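Local coordinates for protein porin (Pseudomonas aeruginosa, PDB 3T24) that forms a β-barrel channel in the bacterial outer membrane, probably for the uptake of small carboxylate-containing solutes, at residues 24-29 / 387-392; 47-52 / 62-67; 277-282 / 303-308. All blocks are in the same frame, centred on the assembly; numbering follows the deposited sequence.

Contact 1. Residues 24-29 / 387-392. With SO4 (sulfate ion), chain F; SO4 (sulfate ion), chain G; SO4 (sulfate ion), chain D.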
loop_
_atom_site.group_PDB
_atom_site.type_symbol
_atom_site.label_atom_id
_atom_site.label_comp_id
_atom_site.label_asym_id
_atom_site.label_seq_id
_atom_site.Cartn_x
_atom_site.Cartn_y
_atom_site.Cartn_z
ATOM N N PHE A 24 11.902 -2.463 14.299
ATOM C CA PHE A 24 10.600 -2.525 14.933
ATOM C C PHE A 24 10.567 -3.430 16.161
ATOM O O PHE A 24 11.278 -4.437 16.242
ATOM C CB PHE A 24 9.489 -2.867 13.928
ATOM C CG PHE A 24 9.149 -4.320 13.864
ATOM C CD1 PHE A 24 8.346 -4.898 14.834
ATOM C CD2 PHE A 24 9.624 -5.110 12.834
ATOM C CE1 PHE A 24 8.023 -6.241 14.783
ATOM C CE2 PHE A 24 9.304 -6.462 12.775
ATOM C CZ PHE A 24 8.508 -7.028 13.757
ATOM N N ASN A 25 9.766 -3.029 17.139
ATOM C CA ASN A 25 9.507 -3.888 18.282
ATOM C C ASN A 25 8.011 -4.043 18.494
ATOM O O ASN A 25 7.223 -3.161 18.168
ATOM C CB ASN A 25 10.224 -3.408 19.552
ATOM C CG ASN A 25 9.723 -2.073 20.037
ATOM O OD1 ASN A 25 8.573 -1.702 19.809
ATOM N ND2 ASN A 25 10.588 -1.333 20.715
ATOM N N ARG A 26 7.628 -5.189 19.013
ATOM C CA ARG A 26 6.218 -5.492 19.188
ATOM C C ARG A 26 6.019 -6.133 20.550
ATOM O O ARG A 26 6.755 -7.035 20.935
ATOM C CB ARG A 26 5.747 -6.407 18.066
ATOM C CG ARG A 26 4.350 -6.953 18.235
ATOM C CD ARG A 26 4.009 -7.841 17.050
ATOM N NE ARG A 26 4.060 -7.084 15.804
ATOM C CZ ARG A 26 4.190 -7.628 14.600
ATOM N NH1 ARG A 26 4.308 -8.938 14.472
ATOM N NH2 ARG A 26 4.220 -6.854 13.523
ATOM N N ASP A 27 5.040 -5.638 21.290
ATOM C CA ASP A 27 4.764 -6.154 22.619
ATOM C C ASP A 27 3.330 -6.717 22.697
ATOM O O ASP A 27 2.362 -5.960 22.686
ATOM C CB ASP A 27 4.979 -5.042 23.640
ATOM C CG ASP A 27 4.759 -5.495 25.059
ATOM O OD1 ASP A 27 4.833 -6.713 25.349
ATOM O OD2 ASP A 27 4.514 -4.614 25.900
ATOM N N PHE A 28 3.192 -8.038 22.755
ATOM C CA PHE A 28 1.857 -8.633 22.952
ATOM C C PHE A 28 1.348 -8.449 24.372
ATOM O O PHE A 28 2.008 -8.817 25.351
ATOM C CB PHE A 28 1.823 -10.104 22.558
ATOM C CG PHE A 28 2.023 -10.323 21.095
ATOM C CD1 PHE A 28 0.940 -10.613 20.263
ATOM C CD2 PHE A 28 3.292 -10.202 20.531
ATOM C CE1 PHE A 28 1.124 -10.801 18.891
ATOM C CE2 PHE A 28 3.485 -10.386 19.166
ATOM C CZ PHE A 28 2.394 -10.688 18.343
ATOM N N ARG A 29 0.166 -7.864 24.469
ATOM C CA ARG A 29 -0.425 -7.528 25.757
ATOM C C ARG A 29 -1.555 -8.490 26.139
ATOM O O ARG A 29 -2.465 -8.748 25.348
ATOM C CB ARG A 29 -0.963 -6.098 25.714
ATOM C CG ARG A 29 0.040 -5.079 25.222
ATOM C CD ARG A 29 1.229 -4.922 26.177
ATOM N NE ARG A 29 0.838 -4.417 27.491
ATOM C CZ ARG A 29 1.690 -4.176 28.485
ATOM N NH1 ARG A 29 2.991 -4.372 28.304
ATOM N NH2 ARG A 29 1.244 -3.733 29.659
ATOM N N TYR A 387 -1.617 -6.170 20.736
ATOM C CA TYR A 387 -0.237 -5.706 20.864
ATOM C C TYR A 387 0.008 -4.245 20.553
ATOM O O TYR A 387 -0.791 -3.602 19.887
ATOM C CB TYR A 387 0.730 -6.579 20.072
ATOM C CG TYR A 387 0.409 -6.731 18.611
ATOM C CD1 TYR A 387 -0.497 -7.691 18.176
ATOM C CD2 TYR A 387 1.040 -5.947 17.658
ATOM C CE1 TYR A 387 -0.769 -7.864 16.834
ATOM C CE2 TYR A 387 0.766 -6.109 16.299
ATOM C CZ TYR A 387 -0.130 -7.076 15.901
ATOM O OH TYR A 387 -0.416 -7.243 14.568
ATOM N N ASP A 388 1.117 -3.747 21.095
ATOM C CA ASP A 388 1.707 -2.461 20.740
ATOM C C ASP A 388 2.887 -2.701 19.819
ATOM O O ASP A 388 3.502 -3.769 19.833
ATOM C CB ASP A 388 2.226 -1.734 21.985
ATOM C CG ASP A 388 1.171 -1.624 23.083
ATOM O OD1 ASP A 388 1.544 -1.619 24.283
ATOM O OD2 ASP A 388 -0.026 -1.544 22.737
ATOM N N GLU A 389 3.243 -1.683 19.052
ATOM C CA GLU A 389 4.291 -1.837 18.066
ATOM C C GLU A 389 4.906 -0.489 17.771
ATOM O O GLU A 389 4.196 0.504 17.643
ATOM C CB GLU A 389 3.689 -2.463 16.807
ATOM C CG GLU A 389 4.587 -2.603 15.623
ATOM C CD GLU A 389 3.821 -3.152 14.419
ATOM O OE1 GLU A 389 3.547 -4.369 14.402
ATOM O OE2 GLU A 389 3.473 -2.369 13.504
ATOM N N ASN A 390 6.232 -0.457 17.701
ATOM C CA ASN A 390 6.969 0.729 17.266
ATOM C C ASN A 390 7.823 0.383 16.056
ATOM O O ASN A 390 8.526 -0.627 16.057
ATOM C CB ASN A 390 7.885 1.269 18.379
ATOM C CG ASN A 390 7.115 1.697 19.612
ATOM O OD1 ASN A 390 6.624 2.826 19.699
ATOM N ND2 ASN A 390 7.001 0.793 20.576
ATOM N N ARG A 391 7.754 1.220 15.031
ATOM C CA ARG A 391 8.662 1.134 13.893
ATOM C C ARG A 391 9.511 2.387 13.797
ATOM O O ARG A 391 8.987 3.506 13.820
ATOM C CB ARG A 391 7.892 1.032 12.588
ATOM C CG ARG A 391 6.959 -0.117 12.522
ATOM C CD ARG A 391 6.108 -0.039 11.300
ATOM N NE ARG A 391 5.071 -1.043 11.393
ATOM C CZ ARG A 391 4.854 -1.971 10.479
ATOM N NH1 ARG A 391 5.608 -2.021 9.388
ATOM N NH2 ARG A 391 3.874 -2.841 10.659
ATOM N N LEU A 392 10.816 2.200 13.660
ATOM C CA LEU A 392 11.694 3.295 13.254
ATOM C C LEU A 392 12.275 2.988 11.873
ATOM O O LEU A 392 12.874 1.930 11.656
ATOM C CB LEU A 392 12.812 3.491 14.273
ATOM C CG LEU A 392 13.581 4.829 14.202
ATOM C CD1 LEU A 392 12.654 5.926 14.761
ATOM C CD2 LEU A 392 14.879 4.718 15.035
HETATM S S SO4 F . 3.117 -4.269 7.707
HETATM O O1 SO4 F . 2.019 -3.409 7.270
HETATM O O2 SO4 F . 4.401 -3.598 7.526
HETATM O O3 SO4 F . 3.013 -4.602 9.122
HETATM O O4 SO4 F . 3.065 -5.490 6.900
HETATM S S SO4 G . 4.567 -4.897 31.586
HETATM O O1 SO4 G . 3.832 -3.641 31.744
HETATM O O2 SO4 G . 5.960 -4.616 31.249
HETATM O O3 SO4 G . 4.502 -5.677 32.818
HETATM O O4 SO4 G . 3.962 -5.671 30.511
HETATM S S SO4 D . -2.883 -2.733 28.734
HETATM O O1 SO4 D . -3.734 -3.122 29.852
HETATM O O2 SO4 D . -1.637 -2.140 29.204
HETATM O O3 SO4 D . -2.543 -3.942 27.993
HETATM O O4 SO4 D . -3.644 -1.777 27.927
HETATM O O HOH W 1 3.928 -2.187 25.047
#
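The guanidinium of R26 lies between two aromatic rings, with Y387 CZ over one face and F24 CE1 over the other, toward the rim; E389 OE1 sits at its edge. The Y387 ring, turned 47° from that guanidinium, takes R26 CD and F28 CZ on the same face, R26 CD as a CH-pi neighbour 4.0 Å from the ring centroid. The F28 ring receives Y387 CB over a face, while the two rings meet obliquely. With CG between the backbone N and the carbonyl carbon (chi1 55°), the Y387 ring stands alongside F28, and the R26 chain crosses its face at a slant.

A bend at chi3 of R26 brings NE and NH2 side-on to one oxygen: NH2 is 2.7 Å and NE 3.1 Å from E389 OE1. NE meets the anti lone pair of OE1; NH2 comes from the syn side, well out of the carboxylate plane. R391 NE and NH2 both reach E389 OE2 from one face of the carboxylate, and Q300 NE2 adds a hydrogen bond there. R391 NH1 lies 2.7 Å from O2 of a sulfate, probably from the crystallisation liquor; bound also by S130, R131 and R163, it may mark a carboxylate site.

On the other face of the sheet, N390 ND2 meets a lone pair of N25 OD1 at 3.0 Å, and N390 OD1 is taken by N376 and W374. A water donates to D27 OD2 and D388 OD1, bridging two like charges; R29 NH1 also binds D27 OD2 in a salt bridge, its guanidinium facing two more sulfates through weak bonds. S34 and R380 hold the acids' other oxygens.

The first and last barrel strands, 14-30 and 386-399, pair antiparallel here to close the barrel; 33-50 flanks the first, 371-381 the last, and I301 packs on Y387 from a loop.

Contact 2. Residues 47-52 / 62-67. With C8E ((hydroxyethyloxy)tri(ethyloxy)octane), chain N.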
loop_
_atom_site.group_PDB
_atom_site.type_symbol
_atom_site.label_atom_id
_atom_site.label_comp_id
_atom_site.label_asym_id
_atom_site.label_seq_id
_atom_site.Cartn_x
_atom_site.Cartn_y
_atom_site.Cartn_z
ATOM N N LEU A 47 19.616 -0.363 -4.867
ATOM C CA LEU A 47 20.198 0.194 -6.073
ATOM C C LEU A 47 19.147 0.265 -7.141
ATOM O O LEU A 47 18.581 -0.758 -7.534
ATOM C CB LEU A 47 21.371 -0.650 -6.552
ATOM C CG LEU A 47 22.665 -0.303 -5.822
ATOM C CD1 LEU A 47 23.671 -1.444 -5.900
ATOM C CD2 LEU A 47 23.234 0.991 -6.393
ATOM N N ARG A 48 18.878 1.483 -7.601
ATOM C CA ARG A 48 17.873 1.702 -8.637
ATOM C C ARG A 48 18.454 2.354 -9.891
ATOM O O ARG A 48 19.307 3.261 -9.817
ATOM C CB ARG A 48 16.742 2.555 -8.091
ATOM C CG ARG A 48 15.935 1.883 -6.987
ATOM C CD ARG A 48 14.808 2.789 -6.575
ATOM N NE ARG A 48 13.827 2.129 -5.716
ATOM C CZ ARG A 48 13.838 2.197 -4.388
ATOM N NH1 ARG A 48 14.792 2.888 -3.753
ATOM N NH2 ARG A 48 12.894 1.576 -3.692
ATOM N N TYR A 49 17.993 1.871 -11.039
ATOM C CA TYR A 49 18.327 2.478 -12.315
ATOM C C TYR A 49 17.119 2.556 -13.241
ATOM O O TYR A 49 16.384 1.577 -13.423
ATOM C CB TYR A 49 19.496 1.746 -13.000
ATOM C CG TYR A 49 19.691 2.145 -14.451
ATOM C CD1 TYR A 49 20.398 3.292 -14.793
ATOM C CD2 TYR A 49 19.149 1.380 -15.473
ATOM C CE1 TYR A 49 20.559 3.663 -16.107
ATOM C CE2 TYR A 49 19.306 1.737 -16.782
ATOM C CZ TYR A 49 20.014 2.876 -17.098
ATOM O OH TYR A 49 20.159 3.211 -18.416
ATOM N N GLU A 50 16.904 3.731 -13.817
ATOM C CA GLU A 50 15.849 3.879 -14.814
ATOM C C GLU A 50 16.391 4.599 -16.055
ATOM O O GLU A 50 16.804 5.760 -15.992
ATOM C CB GLU A 50 14.649 4.620 -14.231
ATOM C CG GLU A 50 14.003 3.938 -13.014
ATOM C CD GLU A 50 14.786 4.118 -11.724
ATOM O OE1 GLU A 50 15.319 5.223 -11.478
ATOM O OE2 GLU A 50 14.870 3.145 -10.947
ATOM N N SER A 51 16.421 3.908 -17.181
ATOM C CA SER A 51 16.871 4.568 -18.399
ATOM C C SER A 51 15.747 5.482 -18.854
ATOM O O SER A 51 14.609 5.366 -18.382
ATOM C CB SER A 51 17.156 3.553 -19.496
ATOM O OG SER A 51 15.973 3.294 -20.244
ATOM N N GLY A 52 16.072 6.395 -19.754
ATOM C CA GLY A 52 15.064 7.101 -20.529
ATOM C C GLY A 52 14.620 6.212 -21.677
ATOM O O GLY A 52 14.798 4.992 -21.628
ATOM N N VAL A 62 14.990 0.461 -20.228
ATOM C CA VAL A 62 15.161 -0.652 -19.317
ATOM C C VAL A 62 15.361 -0.094 -17.922
ATOM O O VAL A 62 16.030 0.927 -17.746
ATOM C CB VAL A 62 16.354 -1.541 -19.727
ATOM C CG1 VAL A 62 17.616 -0.699 -19.896
ATOM C CG2 VAL A 62 16.574 -2.637 -18.708
ATOM N N ASP A 63 14.735 -0.746 -16.946
ATOM C CA ASP A 63 14.955 -0.465 -15.538
ATOM C C ASP A 63 15.625 -1.663 -14.891
ATOM O O ASP A 63 15.407 -2.805 -15.292
ATOM C CB ASP A 63 13.633 -0.159 -14.805
ATOM C CG ASP A 63 13.009 1.164 -15.243
ATOM O OD1 ASP A 63 13.688 1.975 -15.902
ATOM O OD2 ASP A 63 11.836 1.407 -14.914
ATOM N N ALA A 64 16.441 -1.394 -13.885
ATOM C CA ALA A 64 17.070 -2.449 -13.116
ATOM C C ALA A 64 16.933 -2.131 -11.637
ATOM O O ALA A 64 17.002 -0.965 -11.226
ATOM C CB ALA A 64 18.556 -2.589 -13.490
ATOM N N ILE A 65 16.768 -3.175 -10.837
ATOM C CA ILE A 65 16.620 -3.008 -9.401
ATOM C C ILE A 65 17.516 -4.015 -8.666
ATOM O O ILE A 65 17.529 -5.206 -8.982
ATOM C CB ILE A 65 15.131 -3.143 -9.003
ATOM C CG1 ILE A 65 14.839 -2.388 -7.715
ATOM C CG2 ILE A 65 14.709 -4.596 -8.909
ATOM C CD1 ILE A 65 14.720 -0.921 -7.916
ATOM N N GLY A 66 18.301 -3.511 -7.719
ATOM C CA GLY A 66 19.138 -4.337 -6.862
ATOM C C GLY A 66 18.803 -4.101 -5.393
ATOM O O GLY A 66 19.126 -3.057 -4.820
ATOM N N LEU A 67 18.141 -5.075 -4.777
ATOM C CA LEU A 67 17.697 -4.913 -3.403
ATOM C C LEU A 67 18.393 -5.923 -2.487
ATOM O O LEU A 67 18.306 -7.135 -2.690
ATOM C CB LEU A 67 16.185 -5.080 -3.328
ATOM C CG LEU A 67 15.364 -4.199 -4.282
ATOM C CD1 LEU A 67 13.912 -4.660 -4.313
ATOM C CD2 LEU A 67 15.466 -2.730 -3.895
HETATM C C7 C8E N . 21.498 -1.534 -10.119
HETATM C C8 C8E N . 20.815 -2.897 -10.186
HETATM O O9 C8E N . 21.597 -3.790 -10.952
HETATM C C10 C8E N . 21.323 -5.150 -10.678
HETATM C C11 C8E N . 21.083 -5.763 -12.052
HETATM O O12 C8E N . 21.337 -7.153 -12.069
HETATM C C13 C8E N . 20.198 -7.853 -12.524
HETATM C C14 C8E N . 20.447 -9.357 -12.536
HETATM O O15 C8E N . 19.412 -9.947 -13.292
HETATM C C16 C8E N . 18.313 -10.315 -12.482
HETATM C C17 C8E N . 17.995 -11.791 -12.681
HETATM O O18 C8E N . 19.068 -12.629 -12.300
HETATM C C19 C8E N . 18.616 -13.810 -11.669
HETATM C C20 C8E N . 19.003 -15.055 -12.464
HETATM O O21 C8E N . 19.452 -14.708 -13.758
#
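Backbone hydrogen bonds join L47 to G66 and Y49 to A64, each pair bonded in both directions; L47 N to G66 O is 2.7 Å. Past Y49 the pairing changes character. S51 N still donates to V62 O, but the return bond from V62 N goes to the hydroxyl S51 OG, at 3.0 Å, in place of a carbonyl.

Apolar contact is light. The Y49 ring, its CG anti to the backbone N (chi1 168°), runs toward V62, with CE2 4.3 Å from V62 CG1, and Y49 CB faces A64 CB. A detergent molecule lies against this same surface, its C7 3.7 Å from L47 CB and its C8 3.6 Å from G66 N, where glycine lets it reach the backbone.

The charged R48, E50 and D63 share the other face with I65. D63 OD1 rests 3.3 Å from E50 CB, the two carboxylate planes 75° apart; K105 forms a salt bridge with that same oxygen, which probably eases the nearness of two acids. R48 pairs with E18 on strand 14-30.

Strands 33-50 and 58-73 form a β-hairpin of an outer-membrane porin barrel, with small and apolar residues toward detergent and mostly polar ones alternating onto the opposite face.

Contact 3. Residues 277-282 / 303-308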
loop_
_atom_site.group_PDB
_atom_site.type_symbol
_atom_site.label_atom_id
_atom_site.label_comp_id
_atom_site.label_asym_id
_atom_site.label_seq_id
_atom_site.Cartn_x
_atom_site.Cartn_y
_atom_site.Cartn_z
ATOM N N GLN A 277 -15.934 2.767 6.994
ATOM C CA GLN A 277 -15.640 1.560 6.248
ATOM C C GLN A 277 -16.601 0.465 6.698
ATOM O O GLN A 277 -16.844 0.299 7.897
ATOM C CB GLN A 277 -14.182 1.159 6.476
ATOM C CG GLN A 277 -13.788 -0.210 5.923
ATOM C CD GLN A 277 -12.274 -0.393 5.920
ATOM O OE1 GLN A 277 -11.551 0.476 5.434
ATOM N NE2 GLN A 277 -11.787 -1.523 6.467
ATOM N N LYS A 278 -17.164 -0.260 5.736
ATOM C CA LYS A 278 -18.142 -1.295 6.046
ATOM C C LYS A 278 -17.987 -2.508 5.138
ATOM O O LYS A 278 -18.061 -2.400 3.914
ATOM C CB LYS A 278 -19.571 -0.723 5.996
ATOM C CG LYS A 278 -20.728 -1.742 5.996
ATOM C CD LYS A 278 -20.662 -2.715 7.178
ATOM C CE LYS A 278 -22.064 -3.211 7.621
ATOM N NZ LYS A 278 -22.165 -4.687 7.906
ATOM N N MET A 279 -17.743 -3.652 5.768
ATOM C CA MET A 279 -17.705 -4.935 5.106
ATOM C C MET A 279 -19.093 -5.577 5.180
ATOM O O MET A 279 -19.749 -5.529 6.216
ATOM C CB MET A 279 -16.727 -5.864 5.846
ATOM C CG MET A 279 -15.316 -5.337 5.988
ATOM S SD MET A 279 -14.432 -5.383 4.417
ATOM C CE MET A 279 -14.420 -3.644 4.012
ATOM N N SER A 280 -19.521 -6.203 4.091
ATOM C CA SER A 280 -20.671 -7.077 4.150
ATOM C C SER A 280 -20.486 -8.224 3.179
ATOM O O SER A 280 -19.578 -8.188 2.344
ATOM C CB SER A 280 -21.976 -6.322 3.876
ATOM O OG SER A 280 -21.869 -5.464 2.768
ATOM N N GLY A 281 -21.339 -9.241 3.317
ATOM C CA GLY A 281 -21.245 -10.470 2.552
ATOM C C GLY A 281 -20.644 -11.520 3.450
ATOM O O GLY A 281 -20.377 -11.249 4.611
ATOM N N ASP A 282 -20.374 -12.699 2.911
ATOM C CA ASP A 282 -19.928 -13.819 3.727
ATOM C C ASP A 282 -18.450 -13.783 4.161
ATOM O O ASP A 282 -18.058 -14.567 5.026
ATOM C CB ASP A 282 -20.245 -15.138 3.007
ATOM C CG ASP A 282 -20.032 -16.358 3.889
ATOM O OD1 ASP A 282 -19.511 -17.378 3.369
ATOM O OD2 ASP A 282 -20.401 -16.308 5.087
ATOM N N ASP A 303 -6.448 -3.848 9.420
ATOM C CA ASP A 303 -7.112 -3.374 8.212
ATOM C C ASP A 303 -8.638 -3.227 8.374
ATOM O O ASP A 303 -9.331 -2.752 7.474
ATOM C CB ASP A 303 -6.750 -4.246 7.013
ATOM C CG ASP A 303 -7.181 -5.668 7.172
ATOM O OD1 ASP A 303 -7.928 -5.991 8.124
ATOM O OD2 ASP A 303 -6.779 -6.477 6.314
ATOM N N PHE A 304 -9.148 -3.627 9.537
ATOM C CA PHE A 304 -10.565 -3.503 9.852
ATOM C C PHE A 304 -11.428 -4.058 8.748
ATOM O O PHE A 304 -12.488 -3.523 8.435
ATOM C CB PHE A 304 -10.905 -2.050 10.181
ATOM C CG PHE A 304 -10.197 -1.571 11.396
ATOM C CD1 PHE A 304 -10.796 -1.653 12.628
ATOM C CD2 PHE A 304 -8.885 -1.126 11.313
ATOM C CE1 PHE A 304 -10.122 -1.243 13.771
ATOM C CE2 PHE A 304 -8.209 -0.738 12.435
ATOM C CZ PHE A 304 -8.822 -0.797 13.674
ATOM N N ALA A 305 -10.957 -5.169 8.190
ATOM C CA ALA A 305 -11.575 -5.779 7.034
ATOM C C ALA A 305 -12.111 -7.184 7.320
ATOM O O ALA A 305 -12.171 -8.007 6.412
ATOM C CB ALA A 305 -10.561 -5.826 5.891
ATOM N N ASN A 306 -12.468 -7.462 8.576
ATOM C CA ASN A 306 -13.087 -8.739 8.949
ATOM C C ASN A 306 -14.557 -8.827 8.509
ATOM O O ASN A 306 -15.187 -7.814 8.223
ATOM C CB ASN A 306 -12.962 -8.987 10.463
ATOM C CG ASN A 306 -11.503 -9.089 10.928
ATOM O OD1 ASN A 306 -10.833 -10.090 10.671
ATOM N ND2 ASN A 306 -11.020 -8.059 11.620
ATOM N N LYS A 307 -15.092 -10.040 8.446
ATOM C CA LYS A 307 -16.490 -10.248 8.060
ATOM C C LYS A 307 -17.438 -9.322 8.836
ATOM O O LYS A 307 -17.374 -9.255 10.061
ATOM C CB LYS A 307 -16.872 -11.707 8.274
ATOM C CG LYS A 307 -18.342 -12.058 7.957
ATOM C CD LYS A 307 -18.569 -13.546 8.230
ATOM C CE LYS A 307 -19.924 -14.068 7.750
ATOM N NZ LYS A 307 -20.994 -13.210 8.281
ATOM N N ASP A 308 -18.262 -8.572 8.106
ATOM C CA ASP A 308 -19.267 -7.673 8.684
ATOM C C ASP A 308 -18.709 -6.464 9.427
ATOM O O ASP A 308 -19.469 -5.629 9.929
ATOM C CB ASP A 308 -20.232 -8.430 9.618
ATOM C CG ASP A 308 -20.969 -9.553 8.922
ATOM O OD1 ASP A 308 -21.313 -9.428 7.728
ATOM O OD2 ASP A 308 -21.211 -10.578 9.585
HETATM O O HOH W 2 -18.576 -9.352 5.450
HETATM O O HOH W 3 -23.332 -9.056 5.494
HETATM O O HOH W 4 -22.869 -11.185 6.314
#
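Q277 and M279, near the end of strand 270-280, pack against the returning limb of the long loop that leads to strand 310-319, a strand-loop-strand connection of the porin barrel. Q277 holds two successive carbonyls with one nitrogen: NE2 is 2.9 Å from D303 O, in that carbonyl's plane, and also 2.9 Å from F304 O, which it approaches from well above the plane. An extended side chain, CG anti to the backbone N (chi1 171°), carries the amide out to them. Beside it M279 CG lies 3.3 Å from N306 O, and M279 SD settles against A305 CA and CB.

Farther along, K278 NZ donates to M279 O and more weakly to D308 O, while D308 CA makes a CA-H...O contact with M279 O. Waters add further links: one joins G281 O to D308 N, another accepts from G281 N while donating to D308 OD1. The largely extended K307 chain crosses D282 at a slant, CE 3.3 Å from D282 O, and its ammonium forms salt bridges to D308 OD2 and to D341 on strand 328-341.

A second shell sets these groups. N297 N binds Q277 OE1, fixing which way the amide is flipped; R179 and Y287 hold D303 OD2, and E309 and K178 hold the amide of N306. D303 OD1 closes an Asx turn, accepting from A305 N at 3.1 Å from above the carboxylate plane.

In the fold
All three contacts belong to one antiparallel barrel but do different jobs in it. Contact 1 is its seam, joining segments 358 residues apart, so contacts 2 and 3 both lie within the chain it closes. Contact 2 is the neighbouring hairpin: strand 33-50 follows strand 14-30 directly, yet the centres of contacts 1 and 2 are 34 Å apart because they sit at different heights along the strands. Contact 3 ties a long loop to its strand, about 9 Å from contact 1 between nearest atoms and, across the chain's centre, 39 Å from contact 2 between centres. Three sulfates sit at the arginines of contact 1; contact 2 has detergent on one face and a sulfate about 4 Å from the D63 side chain.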